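Local coordinates for probable transcriptional regulator (Pseudomonas aeruginosa, PDB 2ESN), which probably regulates transcription as a LysR-type protein, with a helix-turn-helix DNA-binding domain joined to a domain that probably senses a small-molecule effector, at residues C[24-27]-C[28-31]; C[35-38]-C[39-42]; C[196-200]-C[201-205]; C[211-215]-C[216-220]. All coordinates share one frame; numbering follows the deposited sequence.

Contact 1: C[24-27]-C[28-31]; sequences HRNV and GTAA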
ATOM      1  N   HIS C  24      -7.808 -37.172 -17.888  1.00 40.58           N
ATOM      2  CA  HIS C  24      -7.495 -38.314 -18.744  1.00 40.87           C
ATOM      3  C   HIS C  24      -8.726 -38.955 -19.300  1.00 40.02           C
ATOM      4  O   HIS C  24      -8.655 -39.471 -20.376  1.00 39.94           O
ATOM      5  CB  HIS C  24      -6.664 -39.370 -18.024  1.00 39.25           C
ATOM      6  CG  HIS C  24      -5.282 -38.905 -17.703  1.00 42.83           C
ATOM      7  ND1 HIS C  24      -4.260 -38.934 -18.629  1.00 45.26           N
ATOM      8  CD2 HIS C  24      -4.766 -38.327 -16.585  1.00 44.49           C
ATOM      9  CE1 HIS C  24      -3.161 -38.445 -18.073  1.00 48.81           C
ATOM     10  NE2 HIS C  24      -3.437 -38.080 -16.831  1.00 45.10           N
ATOM     11  N   ARG C  25      -9.847 -38.910 -18.561  1.00 39.30           N
ATOM     12  CA  ARG C  25     -11.098 -39.623 -18.887  1.00 38.89           C
ATOM     13  C   ARG C  25     -10.953 -41.129 -19.150  1.00 37.46           C
ATOM     14  O   ARG C  25     -11.780 -41.740 -19.810  1.00 37.46           O
ATOM     15  CB  ARG C  25     -11.908 -38.890 -19.986  1.00 40.37           C
ATOM     16  CG  ARG C  25     -12.924 -37.848 -19.384  1.00 43.79           C
ATOM     17  CD  ARG C  25     -12.356 -36.544 -19.571  1.00 45.64           C
ATOM     18  NE  ARG C  25     -13.070 -35.350 -19.090  1.00 44.48           N
ATOM     19  CZ  ARG C  25     -14.190 -34.824 -19.584  1.00 43.17           C
ATOM     20  NH1 ARG C  25     -14.939 -35.459 -20.467  1.00 40.52           N
ATOM     21  NH2 ARG C  25     -14.592 -33.650 -19.144  1.00 43.34           N
ATOM     22  N   ASN C  26      -9.918 -41.710 -18.570  1.00 36.59           N
ATOM     23  CA  ASN C  26      -9.551 -43.090 -18.743  1.00 37.68           C
ATOM     24  C   ASN C  26      -8.794 -43.501 -17.469  1.00 37.31           C
ATOM     25  O   ASN C  26      -7.874 -42.790 -17.034  1.00 37.84           O
ATOM     26  CB  ASN C  26      -8.642 -43.197 -19.996  1.00 39.22           C
ATOM     27  CG  ASN C  26      -8.042 -44.563 -20.154  1.00 40.24           C
ATOM     28  OD1 ASN C  26      -6.947 -44.778 -19.732  1.00 43.59           O
ATOM     29  ND2 ASN C  26      -8.795 -45.501 -20.696  1.00 44.45           N
ATOM     30  N   VAL C  27      -9.186 -44.619 -16.864  1.00 36.95           N
ATOM     31  CA  VAL C  27      -8.589 -45.038 -15.598  1.00 38.47           C
ATOM     32  C   VAL C  27      -7.174 -45.537 -15.713  1.00 38.72           C
ATOM     33  O   VAL C  27      -6.381 -45.346 -14.796  1.00 39.36           O
ATOM     34  CB  VAL C  27      -9.477 -46.056 -14.730  1.00 38.60           C
ATOM     35  CG1 VAL C  27     -10.843 -45.449 -14.413  1.00 36.81           C
ATOM     36  CG2 VAL C  27      -9.641 -47.393 -15.401  1.00 41.53           C
ATOM     37  N   GLY C  28      -6.835 -46.174 -16.830  1.00 38.37           N
ATOM     38  CA  GLY C  28      -5.459 -46.630 -16.990  1.00 37.21           C
ATOM     39  C   GLY C  28      -4.451 -45.520 -17.071  1.00 36.26           C
ATOM     40  O   GLY C  28      -3.424 -45.547 -16.381  1.00 36.43           O
ATOM     41  N   THR C  29      -4.708 -44.515 -17.873  1.00 35.29           N
ATOM     42  CA  THR C  29      -3.751 -43.395 -17.835  1.00 37.16           C
ATOM     43  C   THR C  29      -3.786 -42.473 -16.611  1.00 37.75           C
ATOM     44  O   THR C  29      -2.788 -41.816 -16.292  1.00 37.13           O
ATOM     45  CB  THR C  29      -3.790 -42.563 -19.067  1.00 37.22           C
ATOM     46  OG1 THR C  29      -5.155 -42.213 -19.373  1.00 39.74           O
ATOM     47  CG2 THR C  29      -3.127 -43.401 -20.265  1.00 37.02           C
ATOM     48  N   ALA C  30      -4.941 -42.373 -15.940  1.00 39.27           N
ATOM     49  CA  ALA C  30      -4.999 -41.560 -14.722  1.00 37.71           C
ATOM     50  C   ALA C  30      -4.154 -42.294 -13.686  1.00 38.78           C
ATOM     51  O   ALA C  30      -3.349 -41.667 -12.995  1.00 39.49           O
ATOM     52  CB  ALA C  30      -6.482 -41.403 -14.230  1.00 37.56           C
ATOM     53  N   ALA C  31      -4.330 -43.605 -13.585  1.00 38.73           N
ATOM     54  CA  ALA C  31      -3.598 -44.413 -12.629  1.00 40.99           C
ATOM     55  C   ALA C  31      -2.085 -44.323 -12.864  1.00 43.03           C
ATOM     56  O   ALA C  31      -1.343 -43.974 -11.953  1.00 42.69           O
ATOM     57  CB  ALA C  31      -4.058 -45.862 -12.682  1.00 41.14           C
TER
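N26 caps helix 27-34 through T29, a local contact at the N-terminus of that helix. It lies in the LysR-family helix-turn-helix region, at the short turn that follows helix 15-24. N26 OD1 takes two bonds. The backbone N-H of T29 comes in almost straight, 2.9 Å from N26 OD1 to T29 N at 171°, and lies in the plane of the amide. T29 OG1 donates to N26 OD1 at 3.1 Å, tilted from that plane. CG of N26 stands anti to its backbone N (chi1 172°), which swings the amide over the start of the helix. The two side chains cross at about a right angle. The backbone carries on the pattern, with A30 N bonded to N26 O at 3.2 Å and A31 N to V27 O at 3.0 Å. The imidazole of H24 lies beside this first turn. T29 O sits over the centre of one face of the H24 ring, 3.8 Å above it. N26 ND2 has a weak bond to N62 O. One amide oxygen therefore serves a first-turn N-H and a threonine hydroxyl together, which holds the N26 amide in a set rotation.

Contact 2: C[35-38]-C[39-42]; sequences AISA and SAFS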
ATOM      1  N   ALA C  35       0.888 -43.199 -10.464  1.00 48.69           N
ATOM      2  CA  ALA C  35       1.835 -44.291 -10.106  1.00 49.11           C
ATOM      3  C   ALA C  35       1.180 -45.171  -9.107  1.00 48.72           C
ATOM      4  O   ALA C  35       1.773 -45.485  -8.068  1.00 50.99           O
ATOM      5  CB  ALA C  35       3.181 -43.756  -9.575  1.00 47.57           C
ATOM      6  N   ILE C  36      -0.077 -45.521  -9.373  1.00 48.00           N
ATOM      7  CA  ILE C  36      -0.774 -46.494  -8.522  1.00 46.53           C
ATOM      8  C   ILE C  36      -1.391 -47.564  -9.368  1.00 46.46           C
ATOM      9  O   ILE C  36      -1.753 -47.316 -10.516  1.00 45.39           O
ATOM     10  CB  ILE C  36      -1.879 -45.842  -7.596  1.00 47.37           C
ATOM     11  CG1 ILE C  36      -3.076 -45.288  -8.418  1.00 45.18           C
ATOM     12  CG2 ILE C  36      -1.251 -44.794  -6.704  1.00 46.99           C
ATOM     13  CD1 ILE C  36      -4.100 -44.520  -7.586  1.00 44.50           C
ATOM     14  N   SER C  37      -1.494 -48.758  -8.797  1.00 47.25           N
ATOM     15  CA  SER C  37      -2.091 -49.880  -9.482  1.00 48.12           C
ATOM     16  C   SER C  37      -3.543 -49.622  -9.883  1.00 49.09           C
ATOM     17  O   SER C  37      -4.198 -48.648  -9.449  1.00 49.01           O
ATOM     18  CB  SER C  37      -1.987 -51.138  -8.624  1.00 48.26           C
ATOM     19  OG  SER C  37      -2.987 -51.176  -7.632  1.00 47.83           O
ATOM     20  N   ALA C  38      -4.048 -50.506 -10.726  1.00 49.06           N
ATOM     21  CA  ALA C  38      -5.369 -50.345 -11.302  1.00 49.15           C
ATOM     22  C   ALA C  38      -6.404 -50.508 -10.223  1.00 49.27           C
ATOM     23  O   ALA C  38      -7.360 -49.755 -10.191  1.00 50.31           O
ATOM     24  CB  ALA C  38      -5.610 -51.373 -12.399  1.00 49.55           C
ATOM     25  N   SER C  39      -6.194 -51.478  -9.340  1.00 49.35           N
ATOM     26  CA  SER C  39      -7.156 -51.802  -8.312  1.00 49.17           C
ATOM     27  C   SER C  39      -7.125 -50.745  -7.204  1.00 47.90           C
ATOM     28  O   SER C  39      -8.172 -50.457  -6.590  1.00 48.23           O
ATOM     29  CB  SER C  39      -6.967 -53.238  -7.808  1.00 49.95           C
ATOM     30  OG  SER C  39      -6.116 -53.341  -6.679  1.00 52.05           O
ATOM     31  N   ALA C  40      -5.952 -50.129  -7.014  1.00 45.33           N
ATOM     32  CA  ALA C  40      -5.785 -49.056  -6.046  1.00 42.55           C
ATOM     33  C   ALA C  40      -6.571 -47.849  -6.531  1.00 40.89           C
ATOM     34  O   ALA C  40      -7.284 -47.217  -5.727  1.00 39.54           O
ATOM     35  CB  ALA C  40      -4.323 -48.688  -5.856  1.00 41.96           C
ATOM     36  N   PHE C  41      -6.410 -47.528  -7.819  1.00 38.76           N
ATOM     37  CA  PHE C  41      -7.179 -46.496  -8.473  1.00 37.88           C
ATOM     38  C   PHE C  41      -8.677 -46.725  -8.345  1.00 38.42           C
ATOM     39  O   PHE C  41      -9.460 -45.805  -8.119  1.00 36.49           O
ATOM     40  CB  PHE C  41      -6.837 -46.352  -9.967  1.00 37.68           C
ATOM     41  CG  PHE C  41      -7.335 -45.035 -10.562  1.00 38.38           C
ATOM     42  CD1 PHE C  41      -6.566 -43.861 -10.447  1.00 36.08           C
ATOM     43  CD2 PHE C  41      -8.562 -44.969 -11.200  1.00 38.07           C
ATOM     44  CE1 PHE C  41      -7.013 -42.624 -10.962  1.00 38.36           C
ATOM     45  CE2 PHE C  41      -9.039 -43.745 -11.716  1.00 33.79           C
ATOM     46  CZ  PHE C  41      -8.281 -42.569 -11.600  1.00 34.46           C
ATOM     47  N   SER C  42      -9.086 -47.957  -8.568  1.00 38.35           N
ATOM     48  CA  SER C  42     -10.508 -48.223  -8.664  1.00 39.16           C
ATOM     49  C   SER C  42     -11.123 -48.123  -7.235  1.00 38.49           C
ATOM     50  O   SER C  42     -12.237 -47.628  -7.069  1.00 38.45           O
ATOM     51  CB  SER C  42     -10.676 -49.620  -9.232  1.00 40.23           C
ATOM     52  OG  SER C  42     -12.034 -49.961  -9.362  1.00 44.85           O
TER
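I36 and F41 meet with the tip of one against the rim of the other. CD1 of I36 comes to the edge of the phenyl ring, near its plane, 3.8 Å from F41 CD1. I36 CD1 also lies 3.8 Å from F41 CA, and it rests against both ring and backbone. In I36, CG1 sits between the backbone N and the carbonyl carbon (chi1 67°) and the chain then runs out extended, which carries CD1 across to F41. Further back, CB of I36 packs on CB of A40 at 4.1 Å. The F41 ring turns away from this turn and into the domain, where it touches V27, A30, A31 and L34 of helix 27-34 and V17 and L21 of helix 15-24. These residues lie in the LysR-family helix-turn-helix region. A35 ends helix 27-34 in a Schellman motif, and the turn leads into helix 38-52, which by its place in the sequence is probably the recognition helix. S37 is the N-cap of that helix. S37 OG accepts from A40 N at 3.2 Å, and S37 OG also lies 3.3 Å from the methyl CB of A40. The backbone closes the first turn beside it, with F41 N bonded to S37 O at 3.0 Å and 168°, and S42 N bonded to A38 O. I36 also packs against R8 of the second subunit.

Contact 3: C[196-200]-C[201-205]; sequences EGYLA and ERHAV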
ATOM      1  N   GLU C 196      37.677  22.632 -16.465  1.00 43.89           N
ATOM      2  CA  GLU C 196      36.847  23.821 -16.690  1.00 43.75           C
ATOM      3  C   GLU C 196      36.075  23.659 -17.969  1.00 42.59           C
ATOM      4  O   GLU C 196      34.963  24.194 -18.109  1.00 43.58           O
ATOM      5  CB  GLU C 196      37.665  25.158 -16.787  1.00 44.36           C
ATOM      6  CG  GLU C 196      38.293  25.689 -15.471  1.00 48.44           C
ATOM      7  CD  GLU C 196      38.846  27.180 -15.524  1.00 48.86           C
ATOM      8  OE1 GLU C 196      39.685  27.504 -14.637  1.00 53.84           O
ATOM      9  OE2 GLU C 196      38.439  28.032 -16.391  1.00 54.92           O
ATOM     10  N   GLY C 197      36.696  22.987 -18.931  1.00 40.60           N
ATOM     11  CA  GLY C 197      36.081  22.758 -20.255  1.00 39.85           C
ATOM     12  C   GLY C 197      34.817  21.917 -20.028  1.00 38.58           C
ATOM     13  O   GLY C 197      33.730  22.284 -20.491  1.00 36.98           O
ATOM     14  N   TYR C 198      34.972  20.869 -19.214  1.00 36.70           N
ATOM     15  CA  TYR C 198      33.878  20.048 -18.765  1.00 36.22           C
ATOM     16  C   TYR C 198      32.855  20.866 -18.013  1.00 36.03           C
ATOM     17  O   TYR C 198      31.684  20.687 -18.253  1.00 35.22           O
ATOM     18  CB  TYR C 198      34.404  18.958 -17.842  1.00 36.88           C
ATOM     19  CG  TYR C 198      33.381  18.009 -17.208  1.00 35.26           C
ATOM     20  CD1 TYR C 198      33.039  16.815 -17.846  1.00 33.63           C
ATOM     21  CD2 TYR C 198      32.831  18.263 -15.923  1.00 34.29           C
ATOM     22  CE1 TYR C 198      32.120  15.891 -17.257  1.00 35.59           C
ATOM     23  CE2 TYR C 198      31.930  17.322 -15.300  1.00 34.95           C
ATOM     24  CZ  TYR C 198      31.607  16.128 -15.972  1.00 38.45           C
ATOM     25  OH  TYR C 198      30.761  15.187 -15.426  1.00 33.32           O
ATOM     26  N   LEU C 199      33.282  21.763 -17.116  1.00 35.95           N
ATOM     27  CA  LEU C 199      32.280  22.502 -16.321  1.00 36.63           C
ATOM     28  C   LEU C 199      31.637  23.647 -17.058  1.00 36.41           C
ATOM     29  O   LEU C 199      30.635  24.184 -16.585  1.00 35.44           O
ATOM     30  CB  LEU C 199      32.806  22.974 -14.958  1.00 35.17           C
ATOM     31  CG  LEU C 199      33.299  21.841 -14.072  1.00 38.31           C
ATOM     32  CD1 LEU C 199      34.044  22.441 -12.915  1.00 38.76           C
ATOM     33  CD2 LEU C 199      32.115  20.945 -13.591  1.00 37.79           C
ATOM     34  N   ALA C 200      32.194  23.996 -18.230  1.00 37.48           N
ATOM     35  CA  ALA C 200      31.595  25.003 -19.116  1.00 37.19           C
ATOM     36  C   ALA C 200      30.500  24.467 -20.057  1.00 36.93           C
ATOM     37  O   ALA C 200      29.868  25.242 -20.799  1.00 37.77           O
ATOM     38  CB  ALA C 200      32.706  25.687 -19.934  1.00 38.54           C
ATOM     39  N   GLU C 201      30.235  23.159 -20.024  1.00 36.38           N
ATOM     40  CA  GLU C 201      29.112  22.616 -20.812  1.00 35.12           C
ATOM     41  C   GLU C 201      27.859  22.368 -19.974  1.00 35.68           C
ATOM     42  O   GLU C 201      27.916  22.389 -18.768  1.00 35.35           O
ATOM     43  CB  GLU C 201      29.515  21.301 -21.487  1.00 34.68           C
ATOM     44  CG  GLU C 201      30.663  21.393 -22.513  1.00 31.94           C
ATOM     45  CD  GLU C 201      30.341  22.353 -23.683  1.00 31.25           C
ATOM     46  OE1 GLU C 201      29.161  22.447 -24.147  1.00 32.20           O
ATOM     47  OE2 GLU C 201      31.310  23.045 -24.103  1.00 34.55           O
ATOM     48  N   ARG C 202      26.722  22.162 -20.627  1.00 34.97           N
ATOM     49  CA  ARG C 202      25.573  21.572 -19.959  1.00 34.07           C
ATOM     50  C   ARG C 202      25.674  20.034 -20.037  1.00 34.23           C
ATOM     51  O   ARG C 202      26.395  19.461 -20.896  1.00 32.64           O
ATOM     52  CB  ARG C 202      24.267  22.132 -20.546  1.00 35.07           C
ATOM     53  CG  ARG C 202      24.094  23.674 -20.354  1.00 34.42           C
ATOM     54  CD  ARG C 202      22.922  24.201 -21.125  1.00 33.50           C
ATOM     55  NE  ARG C 202      21.688  23.954 -20.387  1.00 30.70           N
ATOM     56  CZ  ARG C 202      20.488  23.695 -20.938  1.00 33.70           C
ATOM     57  NH1 ARG C 202      20.326  23.613 -22.272  1.00 31.18           N
ATOM     58  NH2 ARG C 202      19.414  23.492 -20.134  1.00 31.92           N
ATOM     59  N   HIS C 203      24.957  19.373 -19.138  1.00 32.19           N
ATOM     60  CA  HIS C 203      25.204  17.986 -18.862  1.00 30.99           C
ATOM     61  C   HIS C 203      23.923  17.177 -18.879  1.00 30.06           C
ATOM     62  O   HIS C 203      22.854  17.674 -18.464  1.00 28.36           O
ATOM     63  CB  HIS C 203      25.917  17.812 -17.533  1.00 29.57           C
ATOM     64  CG  HIS C 203      27.321  18.292 -17.542  1.00 31.36           C
ATOM     65  ND1 HIS C 203      28.391  17.453 -17.730  1.00 30.49           N
ATOM     66  CD2 HIS C 203      27.838  19.536 -17.395  1.00 31.17           C
ATOM     67  CE1 HIS C 203      29.508  18.159 -17.703  1.00 31.93           C
ATOM     68  NE2 HIS C 203      29.196  19.420 -17.487  1.00 32.87           N
ATOM     69  N   ALA C 204      24.023  15.932 -19.396  1.00 29.68           N
ATOM     70  CA  ALA C 204      22.908  14.992 -19.309  1.00 29.46           C
ATOM     71  C   ALA C 204      23.234  14.108 -18.119  1.00 29.67           C
ATOM     72  O   ALA C 204      24.366  13.731 -17.936  1.00 29.40           O
ATOM     73  CB  ALA C 204      22.784  14.149 -20.564  1.00 29.73           C
ATOM     74  N   VAL C 205      22.248  13.760 -17.298  1.00 29.52           N
ATOM     75  CA  VAL C 205      22.570  13.021 -16.068  1.00 28.30           C
ATOM     76  C   VAL C 205      21.599  11.869 -15.904  1.00 27.93           C
ATOM     77  O   VAL C 205      20.402  12.007 -16.162  1.00 27.76           O
ATOM     78  CB  VAL C 205      22.490  13.987 -14.827  1.00 28.85           C
ATOM     79  CG1 VAL C 205      22.617  13.235 -13.550  1.00 31.24           C
ATOM     80  CG2 VAL C 205      23.623  15.042 -14.933  1.00 28.02           C
TER
HETATM   81  O   HOH W   1      33.613  23.507 -22.999  1.00 38.08           O
HETATM   82  O   HOH W   2      28.721  22.320 -16.159  1.00 31.92           O
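H203 reaches back from its strand to the last turn of helix 195-199 and meets Y198 twice. CE1 of H203 stands 3.3 Å above the centre of the Y198 ring. The edge of the imidazole is thus turned to the phenol face, a T-shaped pair with centroids 4.4 Å apart and planes at 58°. The neighbouring NE2 of H203 donates to Y198 O at 2.9 Å, with a bent N-H angle of 136°. Because NE2 is a donor here, it carries a proton. CG of Y198 is anti to its backbone N (chi1 178°), which brings one ring face against the imidazole edge although the side chain starts out away from the strand. H203 has CG anti to its own carbonyl carbon, and this directs its ring toward the helix end. Y198 O also receives a weak bond from E201 N, so this carbonyl serves both a side chain and the turn.

The carboxylate of E201 folds back over the turn. One water donates to both G197 O and E201 OE2, and OE2 also forms a salt bridge with R188. A second water joins L199 O to E201 O, 2.7 Å from each. The phenol hydroxyl of Y198 is bonded to T251 OG1 on strand 249-253. The arrangement is a tight helix-to-strand turn in the LysR substrate-binding domain. There helix 195-199 leads into strand 202-206, which runs parallel to strands 228-233 and 249-253 in an alpha/beta fold of the periplasmic-binding-protein type.

Contact 4: C[211-215]-C[216-220]; sequences EDSGV and IDRLL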
ATOM      1  N   GLU C 211      16.321   9.934  -8.511  1.00 42.62           N
ATOM      2  CA  GLU C 211      16.977  10.773  -7.520  1.00 42.65           C
ATOM      3  C   GLU C 211      17.214  12.196  -8.004  1.00 42.88           C
ATOM      4  O   GLU C 211      17.157  12.458  -9.228  1.00 39.64           O
ATOM      5  CB  GLU C 211      18.248  10.098  -7.039  1.00 43.91           C
ATOM      6  CG  GLU C 211      19.298   9.672  -8.088  1.00 47.91           C
ATOM      7  CD  GLU C 211      19.022   8.308  -8.763  1.00 46.45           C
ATOM      8  OE1 GLU C 211      19.809   7.359  -8.624  1.00 51.82           O
ATOM      9  OE2 GLU C 211      18.030   8.184  -9.444  1.00 42.16           O
ATOM     10  N   ASP C 212      17.420  13.137  -7.059  1.00 42.91           N
ATOM     11  CA  ASP C 212      17.571  14.560  -7.421  1.00 43.75           C
ATOM     12  C   ASP C 212      18.997  14.942  -7.849  1.00 44.12           C
ATOM     13  O   ASP C 212      19.261  16.076  -8.196  1.00 44.65           O
ATOM     14  CB  ASP C 212      17.016  15.519  -6.335  1.00 44.16           C
ATOM     15  CG  ASP C 212      15.483  15.727  -6.426  1.00 46.00           C
ATOM     16  OD1 ASP C 212      14.851  15.320  -7.410  1.00 48.39           O
ATOM     17  OD2 ASP C 212      14.917  16.373  -5.542  1.00 49.69           O
ATOM     18  N   SER C 213      19.914  13.981  -7.870  1.00 45.18           N
ATOM     19  CA  SER C 213      21.267  14.260  -8.306  1.00 45.64           C
ATOM     20  C   SER C 213      21.826  13.021  -8.982  1.00 46.48           C
ATOM     21  O   SER C 213      21.312  11.937  -8.716  1.00 47.95           O
ATOM     22  CB  SER C 213      22.112  14.607  -7.064  1.00 44.22           C
ATOM     23  OG  SER C 213      22.384  13.410  -6.369  1.00 45.45           O
ATOM     24  N   GLY C 214      22.896  13.146  -9.784  1.00 46.63           N
ATOM     25  CA  GLY C 214      23.623  11.977 -10.388  1.00 46.51           C
ATOM     26  C   GLY C 214      24.724  11.487  -9.439  1.00 47.19           C
ATOM     27  O   GLY C 214      25.082  12.207  -8.475  1.00 48.68           O
ATOM     28  N   VAL C 215      25.241  10.268  -9.637  1.00 45.74           N
ATOM     29  CA  VAL C 215      26.325   9.740  -8.746  1.00 45.54           C
ATOM     30  C   VAL C 215      27.576  10.623  -8.929  1.00 44.25           C
ATOM     31  O   VAL C 215      28.347  10.863  -8.005  1.00 44.26           O
ATOM     32  CB  VAL C 215      26.674   8.253  -9.054  1.00 46.00           C
ATOM     33  CG1 VAL C 215      26.947   8.079 -10.606  1.00 45.59           C
ATOM     34  CG2 VAL C 215      27.884   7.787  -8.196  1.00 44.51           C
ATOM     35  N   ILE C 216      27.747  11.140 -10.135  1.00 43.47           N
ATOM     36  CA  ILE C 216      28.844  12.091 -10.379  1.00 42.55           C
ATOM     37  C   ILE C 216      28.667  13.427  -9.644  1.00 42.93           C
ATOM     38  O   ILE C 216      29.643  14.090  -9.315  1.00 43.28           O
ATOM     39  CB  ILE C 216      29.033  12.296 -11.903  1.00 41.96           C
ATOM     40  CG1 ILE C 216      29.147  10.936 -12.592  1.00 41.26           C
ATOM     41  CG2 ILE C 216      30.227  13.244 -12.203  1.00 40.62           C
ATOM     42  CD1 ILE C 216      30.424  10.124 -12.235  1.00 35.61           C
ATOM     43  N   ASP C 217      27.420  13.856  -9.443  1.00 43.45           N
ATOM     44  CA  ASP C 217      27.152  15.137  -8.778  1.00 43.86           C
ATOM     45  C   ASP C 217      27.555  15.047  -7.324  1.00 44.18           C
ATOM     46  O   ASP C 217      28.189  15.949  -6.796  1.00 43.85           O
ATOM     47  CB  ASP C 217      25.672  15.513  -8.864  1.00 43.22           C
ATOM     48  CG  ASP C 217      25.244  15.853 -10.259  1.00 44.35           C
ATOM     49  OD1 ASP C 217      24.282  15.213 -10.740  1.00 46.86           O
ATOM     50  OD2 ASP C 217      25.892  16.721 -10.909  1.00 43.17           O
ATOM     51  N   ARG C 218      27.113  13.972  -6.687  1.00 46.09           N
ATOM     52  CA  ARG C 218      27.566  13.567  -5.354  1.00 48.29           C
ATOM     53  C   ARG C 218      29.099  13.634  -5.308  1.00 48.18           C
ATOM     54  O   ARG C 218      29.648  14.444  -4.556  1.00 48.01           O
ATOM     55  CB  ARG C 218      27.039  12.156  -5.045  1.00 48.40           C
ATOM     56  CG  ARG C 218      25.828  12.087  -4.054  1.00 52.36           C
ATOM     57  CD  ARG C 218      25.007  10.752  -4.160  1.00 51.79           C
ATOM     58  NE  ARG C 218      23.893  11.016  -5.052  1.00 61.51           N
ATOM     59  CZ  ARG C 218      23.503  10.311  -6.123  1.00 60.25           C
ATOM     60  NH1 ARG C 218      24.055   9.142  -6.463  1.00 58.26           N
ATOM     61  NH2 ARG C 218      22.469  10.781  -6.814  1.00 57.72           N
ATOM     62  N   LEU C 219      29.775  12.824  -6.136  1.00 47.53           N
ATOM     63  CA  LEU C 219      31.239  12.867  -6.277  1.00 48.12           C
ATOM     64  C   LEU C 219      31.871  14.256  -6.484  1.00 48.41           C
ATOM     65  O   LEU C 219      32.911  14.556  -5.878  1.00 47.79           O
ATOM     66  CB  LEU C 219      31.719  11.898  -7.394  1.00 48.03           C
ATOM     67  CG  LEU C 219      33.200  11.684  -7.799  1.00 48.70           C
ATOM     68  CD1 LEU C 219      33.320  10.820  -9.013  1.00 49.77           C
ATOM     69  CD2 LEU C 219      33.858  12.948  -8.196  1.00 53.75           C
ATOM     70  N   LEU C 220      31.296  15.085  -7.373  1.00 49.05           N
ATOM     71  CA  LEU C 220      31.917  16.366  -7.758  1.00 48.62           C
ATOM     72  C   LEU C 220      31.784  17.364  -6.620  1.00 51.10           C
ATOM     73  O   LEU C 220      32.677  18.175  -6.387  1.00 51.04           O
ATOM     74  CB  LEU C 220      31.249  16.974  -8.999  1.00 48.08           C
ATOM     75  CG  LEU C 220      31.665  16.483 -10.401  1.00 45.89           C
ATOM     76  CD1 LEU C 220      30.756  17.108 -11.449  1.00 42.17           C
ATOM     77  CD2 LEU C 220      33.118  16.872 -10.639  1.00 41.17           C
TER
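R218 lays its guanidinium over the peptide of G214, with G214 O 3.3 Å from the plane and over its centre. The arginine chain bends at chi3 (-95°) and folds back along the start of helix 215-221. NH2 of R218 donates to S213 OG at 2.7 Å, with the oxygen 22° out of the guanidinium plane. NE makes a second, weak bond to the same hydroxyl oxygen. OG of S213 lies between its backbone N and carbonyl carbon, turned toward the arginine. NH1 of R218 passes 3.3 Å from V215 CA and forms a salt bridge with E159. CG of E211 lies 3.6 Å from R218 NH2, while its carboxylate turns to W209 N.

G214 holds the N-cap position. Here D217 reaches back to the cap. OD1 of D217 accepts from G214 N at 2.7 Å through the anti lone pair, and its other oxygen, OD2, forms a salt bridge with R227. G214 O accepts from R218 N at 3.2 Å in a nearly straight bond, and V215 O from L219 N at 3.1 Å. R218 thus grips the S213 hydroxyl and covers G214 O, while D217 bonds G214 N. The E159 pair probably offsets the cost of burying R218.

The segment lies in the LysR substrate-binding domain. I216 and L220 pack on Y198 of helix 195-199, and V215 and I216 on Y178 of strand 168-183.

How the contacts relate
The four contacts follow one another along the chain and fall into two pairs. Contacts 1 and 2 share the helix-turn-helix region, with centres about 10 Å apart. F41 joins the two, and a probable hydrogen bond links A31 O and I36 N. Contacts 3 and 4 lie in the LysR substrate-binding domain, about 14 Å apart between centres. There strand 202-206 leads toward helix 215-221, and V205 packs on G214. The pairs sit on opposite sides of the chain's centre, with centres 65 to 77 Å apart. This separation fits an elongated regulator whose probable DNA-binding and effector-binding parts are distinct.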